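Long-range contacts in putative peptide ABC-transport system periplasmic peptide-binding protein (Campylobacter jejuni, PDB 4OEV), which binds nickel(II), here together with oxalate, as the extracytoplasmic binding component of an ABC-type importer used for nickel uptake: residues 334-339 against 363-368; 342-347 against 379-384. All coordinates share one frame; numbering follows the deposited sequence.

Contact 1 and contact 2 lie on the same side of the chain's centre, their own centres about 8 Å apart, and their segments alternate along the sequence: 334-339, 342-347, 363-368 and 379-384. The first three belong to one beta-alpha-beta unit, in which helix 342-357 carries the chain from strand 329-338 to its parallel neighbour 361-367. Strand 379-384 then returns beside 329-338, with Trp336 O and Leu381 N 2.9 Å apart, probably hydrogen-bonded. The two contacts converge on the oxalate pocket, where Met338 SD packs 3.6 Å from Arg344 CZ. The strand framework of contact 1 thus runs directly into the anion-binding residues of contact 2, beside the nickel.

Contact 1: residues 334-339 against 363-368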
loop_
_atom_site.group_PDB
_atom_site.type_symbol
_atom_site.label_atom_id
_atom_site.label_comp_id
_atom_site.label_asym_id
_atom_site.label_seq_id
_atom_site.Cartn_x
_atom_site.Cartn_y
_atom_site.Cartn_z
ATOM N N GLU A 334 -0.708 -6.217 -24.401
ATOM C CA GLU A 334 -0.865 -7.283 -23.409
ATOM C C GLU A 334 -1.406 -6.759 -22.103
ATOM O O GLU A 334 -1.133 -5.619 -21.728
ATOM C CB GLU A 334 0.451 -7.988 -23.162
ATOM C CG GLU A 334 0.981 -8.662 -24.390
ATOM C CD GLU A 334 2.373 -9.193 -24.201
ATOM O OE1 GLU A 334 2.749 -10.052 -25.020
ATOM O OE2 GLU A 334 3.087 -8.730 -23.253
ATOM N N ILE A 335 -2.196 -7.586 -21.420
ATOM C CA ILE A 335 -2.671 -7.247 -20.074
ATOM C C ILE A 335 -2.084 -8.267 -19.100
ATOM O O ILE A 335 -2.391 -9.453 -19.208
ATOM C CB ILE A 335 -4.209 -7.286 -19.996
ATOM C CG1 ILE A 335 -4.835 -6.326 -21.012
ATOM C CG2 ILE A 335 -4.680 -6.966 -18.607
ATOM C CD1 ILE A 335 -6.322 -6.667 -21.300
ATOM N N TRP A 336 -1.238 -7.831 -18.166
ATOM C CA TRP A 336 -0.574 -8.764 -17.269
ATOM C C TRP A 336 -1.238 -8.799 -15.883
ATOM O O TRP A 336 -1.625 -7.753 -15.346
ATOM C CB TRP A 336 0.907 -8.390 -17.129
ATOM C CG TRP A 336 1.745 -8.766 -18.348
ATOM C CD1 TRP A 336 1.611 -8.286 -19.638
ATOM C CD2 TRP A 336 2.838 -9.686 -18.378
ATOM N NE1 TRP A 336 2.553 -8.869 -20.462
ATOM C CE2 TRP A 336 3.317 -9.728 -19.714
ATOM C CE3 TRP A 336 3.451 -10.496 -17.410
ATOM C CZ2 TRP A 336 4.387 -10.533 -20.096
ATOM C CZ3 TRP A 336 4.517 -11.311 -17.799
ATOM C CH2 TRP A 336 4.972 -11.311 -19.129
ATOM N N ALA A 337 -1.382 -9.996 -15.308
ATOM C CA ALA A 337 -1.988 -10.127 -13.978
ATOM C C ALA A 337 -1.151 -11.056 -13.140
ATOM O O ALA A 337 -0.564 -12.012 -13.663
ATOM C CB ALA A 337 -3.468 -10.675 -14.057
ATOM N N MET A 338 -1.099 -10.771 -11.833
ATOM C CA MET A 338 -0.527 -11.708 -10.878
ATOM C C MET A 338 -1.325 -13.014 -10.874
ATOM O O MET A 338 -2.484 -12.993 -10.469
ATOM C CB MET A 338 -0.548 -11.102 -9.473
ATOM C CG MET A 338 0.229 -9.782 -9.320
ATOM S SD MET A 338 -0.045 -9.236 -7.651
ATOM C CE MET A 338 0.971 -7.744 -7.526
ATOM N N SER A 339 -0.722 -14.128 -11.300
ATOM C CA SER A 339 -1.456 -15.390 -11.467
ATOM C C SER A 339 -1.871 -16.018 -10.143
ATOM O O SER A 339 -2.771 -16.856 -10.126
ATOM C CB SER A 339 -0.643 -16.388 -12.302
ATOM O OG SER A 339 0.594 -16.682 -11.687
ATOM N N LYS A 363 -4.165 -9.550 -25.133
ATOM C CA LYS A 363 -3.720 -10.873 -24.727
ATOM C C LYS A 363 -3.525 -10.911 -23.239
ATOM O O LYS A 363 -2.762 -10.077 -22.720
ATOM C CB LYS A 363 -2.398 -11.205 -25.428
ATOM C CG LYS A 363 -1.810 -12.556 -25.034
ATOM C CD LYS A 363 -0.427 -12.745 -25.640
ATOM C CE LYS A 363 0.198 -14.048 -25.162
ATOM N NZ LYS A 363 1.504 -14.342 -25.846
ATOM N N VAL A 364 -4.150 -11.853 -22.540
ATOM C CA VAL A 364 -3.955 -11.879 -21.076
ATOM C C VAL A 364 -2.725 -12.716 -20.732
ATOM O O VAL A 364 -2.549 -13.826 -21.217
ATOM C CB VAL A 364 -5.206 -12.391 -20.336
ATOM C CG1 VAL A 364 -4.934 -12.504 -18.817
ATOM C CG2 VAL A 364 -6.374 -11.417 -20.560
ATOM N N VAL A 365 -1.822 -12.143 -19.937
ATOM C CA VAL A 365 -0.629 -12.871 -19.547
ATOM C C VAL A 365 -0.595 -12.960 -18.014
ATOM O O VAL A 365 -0.397 -11.971 -17.346
ATOM C CB VAL A 365 0.649 -12.181 -20.091
ATOM C CG1 VAL A 365 1.894 -13.003 -19.729
ATOM C CG2 VAL A 365 0.514 -11.917 -21.642
ATOM N N ALA A 366 -0.774 -14.156 -17.473
ATOM C CA ALA A 366 -0.854 -14.313 -16.005
ATOM C C ALA A 366 0.403 -15.034 -15.543
ATOM O O ALA A 366 0.662 -16.140 -16.006
ATOM C CB ALA A 366 -2.147 -15.095 -15.621
ATOM N N LYS A 367 1.208 -14.382 -14.699
ATOM C CA LYS A 367 2.453 -14.965 -14.164
ATOM C C LYS A 367 2.518 -14.653 -12.650
ATOM O O LYS A 367 1.872 -13.715 -12.193
ATOM C CB LYS A 367 3.681 -14.382 -14.882
ATOM C CG LYS A 367 3.739 -14.641 -16.405
ATOM C CD LYS A 367 4.043 -16.082 -16.752
ATOM C CE LYS A 367 4.027 -16.313 -18.257
ATOM N NZ LYS A 367 4.077 -17.772 -18.610
ATOM N N PRO A 368 3.305 -15.419 -11.878
ATOM C CA PRO A 368 3.346 -15.234 -10.411
ATOM C C PRO A 368 3.883 -13.873 -9.997
ATOM O O PRO A 368 4.889 -13.460 -10.558
ATOM C CB PRO A 368 4.311 -16.331 -9.943
ATOM C CG PRO A 368 4.310 -17.329 -11.028
ATOM C CD PRO A 368 4.141 -16.548 -12.304
#
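Trp336 turns its CG beside its own backbone N (chi1 -75°), while Val365, on the adjacent strand, holds CG1 anti to its N (chi1 -177°); the two side chains lie side by side, pointing the same way, with the valine against the indole face. Val365 CG1 sits 3.4 Å from the centroid of the Trp336 six-membered ring and 5° off its normal, a well-formed CH-pi contact. A branched valine suits this place because CB and CG2 can also lie against the indole, near CE2 and NE1. At the ring's edge, Trp336 NE1 donates in the indole plane to Glu334 OE2 (2.8 Å), meeting the carboxylate from above its plane. This bond fixes the indole's rotation. Farther round the ring, Lys367 CG lies 3.7 Å from Trp336 CZ3. The two strands pair in parallel: Ile335 N donates to Lys363 O and Ile335 O accepts Val365 N, then Ala337 repeats the pattern with Val365 and Lys367. Ala337 and Ala366 are small enough for the opposite face, where Ile335 and Val364 pack on helix 342-357, as expected of a beta-alpha-beta crossover. Past the strand end, Ser339 N closes the ladder on Lys367 O at 2.8 Å. The helix-side face is thus apolar and the other mixed, its indole-valine pair flanked by Glu334 and Lys363, whose opposite charges probably attract mildly without forming a salt bridge.

Contact 2: residues 342-347 against 379-384; sequences PLRVSL and SFLIGW. With OXL (oxalate ion), chain D.
Helix 342-347 and strand 379-384 run at 138° to each other, their axes 9.1 Å apart at the nearest point, with Arg344 and Leu381 facing across the gap. Arginine suits this site because its chain, extended from CG to NE, reaches from the helix to the oxalate beside Gly383. Arg344 NH1 donates to oxalate O3 (2.8 Å) and Arg344 NH2 to oxalate O1 (2.7 Å), a two-pronged grip on one carboxylate, that of C1. Arg344 NH2 also donates to Leu381 O at 2.9 Å, within the guanidinium plane and on a carbonyl lone pair, which fixes the group's rotation. Gly383 N adds a weak bond to oxalate O1, and Phe380 turns its ring edge to the same oxygen. Oxalate O4 lies over one face of the Trp384 ring, 3.3 Å from Trp384 CZ3. With Ile382, these residues line the oxalate pocket, whose nickel is bound by His26, His480 and His481. Leu347 and Leu381 cross at about a right angle, CD1 to CD1 3.8 Å, an apolar contact between helix and strand. Asp341, just before the helix, forms a salt bridge with Arg344 NE and so positions it. Strand 379-384 bonds to antiparallel strand 241-246 and, through Trp336, to strand 329-338, from whose end helix 342-357 sets out.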
loop_
_atom_site.group_PDB
_atom_site.type_symbol
_atom_site.label_atom_id
_atom_site.label_comp_id
_atom_site.label_asym_id
_atom_site.label_seq_id
_atom_site.Cartn_x
_atom_site.Cartn_y
_atom_site.Cartn_z
ATOM N N PRO A 342 -6.550 -14.479 -7.739
ATOM C CA PRO A 342 -7.655 -14.874 -8.610
ATOM C C PRO A 342 -8.480 -13.674 -9.006
ATOM O O PRO A 342 -9.035 -13.703 -10.112
ATOM C CB PRO A 342 -8.475 -15.854 -7.768
ATOM C CG PRO A 342 -8.208 -15.440 -6.296
ATOM C CD PRO A 342 -6.729 -14.967 -6.346
ATOM N N LEU A 343 -8.509 -12.640 -8.164
ATOM C CA LEU A 343 -9.285 -11.443 -8.455
ATOM C C LEU A 343 -8.702 -10.714 -9.659
ATOM O O LEU A 343 -9.429 -10.310 -10.591
ATOM C CB LEU A 343 -9.342 -10.541 -7.236
ATOM C CG LEU A 343 -10.088 -9.231 -7.480
ATOM C CD1 LEU A 343 -11.468 -9.546 -8.040
ATOM C CD2 LEU A 343 -10.237 -8.505 -6.175
ATOM N N ARG A 344 -7.383 -10.609 -9.676
ATOM C CA ARG A 344 -6.711 -9.897 -10.764
ATOM C C ARG A 344 -6.769 -10.688 -12.057
ATOM O O ARG A 344 -6.963 -10.098 -13.133
ATOM C CB ARG A 344 -5.257 -9.582 -10.382
ATOM C CG ARG A 344 -5.135 -8.923 -9.029
ATOM C CD ARG A 344 -3.799 -8.218 -8.904
ATOM N NE ARG A 344 -3.405 -7.833 -7.540
ATOM C CZ ARG A 344 -2.633 -6.774 -7.248
ATOM N NH1 ARG A 344 -2.267 -6.511 -5.989
ATOM N NH2 ARG A 344 -2.249 -5.940 -8.212
ATOM N N VAL A 345 -6.611 -12.014 -11.984
ATOM C CA VAL A 345 -6.776 -12.855 -13.163
ATOM C C VAL A 345 -8.175 -12.685 -13.755
ATOM O O VAL A 345 -8.321 -12.534 -14.992
ATOM C CB VAL A 345 -6.561 -14.359 -12.856
ATOM C CG1 VAL A 345 -6.993 -15.219 -14.061
ATOM C CG2 VAL A 345 -5.105 -14.610 -12.427
ATOM N N SER A 346 -9.198 -12.714 -12.894
ATOM C CA SER A 346 -10.579 -12.547 -13.357
ATOM C C SER A 346 -10.763 -11.188 -14.001
ATOM O O SER A 346 -11.370 -11.059 -15.051
ATOM C CB SER A 346 -11.573 -12.716 -12.212
ATOM O OG SER A 346 -11.688 -14.091 -11.865
ATOM N N LEU A 347 -10.242 -10.157 -13.349
ATOM C CA LEU A 347 -10.315 -8.824 -13.914
ATOM C C LEU A 347 -9.617 -8.652 -15.265
ATOM O O LEU A 347 -10.156 -7.960 -16.129
ATOM C CB LEU A 347 -9.727 -7.811 -12.906
ATOM C CG LEU A 347 -10.636 -7.537 -11.710
ATOM C CD1 LEU A 347 -9.824 -6.675 -10.697
ATOM C CD2 LEU A 347 -11.955 -6.884 -12.112
ATOM N N SER A 379 0.430 -3.290 -19.999
ATOM C CA SER A 379 -0.513 -2.889 -18.984
ATOM C C SER A 379 -0.531 -3.964 -17.894
ATOM O O SER A 379 -0.073 -5.113 -18.110
ATOM C CB SER A 379 -1.902 -2.656 -19.580
ATOM O OG SER A 379 -2.497 -3.853 -20.081
ATOM N N PHE A 380 -1.026 -3.589 -16.735
ATOM C CA PHE A 380 -0.847 -4.397 -15.528
ATOM C C PHE A 380 -2.043 -4.199 -14.603
ATOM O O PHE A 380 -2.467 -3.061 -14.401
ATOM C CB PHE A 380 0.485 -3.980 -14.809
ATOM C CG PHE A 380 0.783 -4.765 -13.561
ATOM C CD1 PHE A 380 1.246 -6.071 -13.643
ATOM C CD2 PHE A 380 0.615 -4.178 -12.305
ATOM C CE1 PHE A 380 1.535 -6.790 -12.477
ATOM C CE2 PHE A 380 0.910 -4.897 -11.127
ATOM C CZ PHE A 380 1.343 -6.201 -11.218
ATOM N N LEU A 381 -2.600 -5.298 -14.065
ATOM C CA LEU A 381 -3.737 -5.222 -13.160
ATOM C C LEU A 381 -3.154 -4.854 -11.783
ATOM O O LEU A 381 -2.764 -5.746 -11.046
ATOM C CB LEU A 381 -4.493 -6.565 -13.093
ATOM C CG LEU A 381 -6.008 -6.428 -12.851
ATOM C CD1 LEU A 381 -6.299 -5.647 -11.593
ATOM C CD2 LEU A 381 -6.666 -5.712 -14.009
ATOM N N ILE A 382 -3.109 -3.559 -11.505
ATOM C CA ILE A 382 -2.340 -2.936 -10.396
ATOM C C ILE A 382 -3.250 -2.616 -9.204
ATOM O O ILE A 382 -4.475 -2.685 -9.332
ATOM C CB ILE A 382 -1.679 -1.622 -10.917
ATOM C CG1 ILE A 382 -0.493 -1.156 -10.015
ATOM C CG2 ILE A 382 -2.763 -0.476 -10.913
ATOM C CD1 ILE A 382 0.379 -0.120 -10.718
ATOM N N GLY A 383 -2.684 -2.271 -8.019
ATOM C CA GLY A 383 -3.542 -1.903 -6.918
ATOM C C GLY A 383 -2.663 -0.954 -6.030
ATOM O O GLY A 383 -1.442 -1.085 -6.089
ATOM N N TRP A 384 -3.279 -0.005 -5.321
ATOM C CA TRP A 384 -2.577 0.873 -4.324
ATOM C C TRP A 384 -3.611 1.334 -3.349
ATOM O O TRP A 384 -4.785 1.108 -3.564
ATOM C CB TRP A 384 -1.931 2.129 -4.969
ATOM C CG TRP A 384 -0.878 1.874 -5.966
ATOM C CD1 TRP A 384 -0.945 2.112 -7.331
ATOM C CD2 TRP A 384 0.397 1.327 -5.715
ATOM N NE1 TRP A 384 0.236 1.719 -7.926
ATOM C CE2 TRP A 384 1.081 1.262 -6.946
ATOM C CE3 TRP A 384 1.068 0.933 -4.548
ATOM C CZ2 TRP A 384 2.389 0.782 -7.042
ATOM C CZ3 TRP A 384 2.359 0.443 -4.657
ATOM C CH2 TRP A 384 3.005 0.395 -5.886
HETATM C C1 OXL D . 0.254 -3.976 -6.794
HETATM C C2 OXL D . 1.444 -3.069 -6.501
HETATM O O1 OXL D . -0.383 -3.996 -7.930
HETATM O O2 OXL D . 2.151 -2.757 -7.476
HETATM O O3 OXL D . -0.062 -4.755 -5.872
HETATM O O4 OXL D . 1.804 -2.768 -5.302
#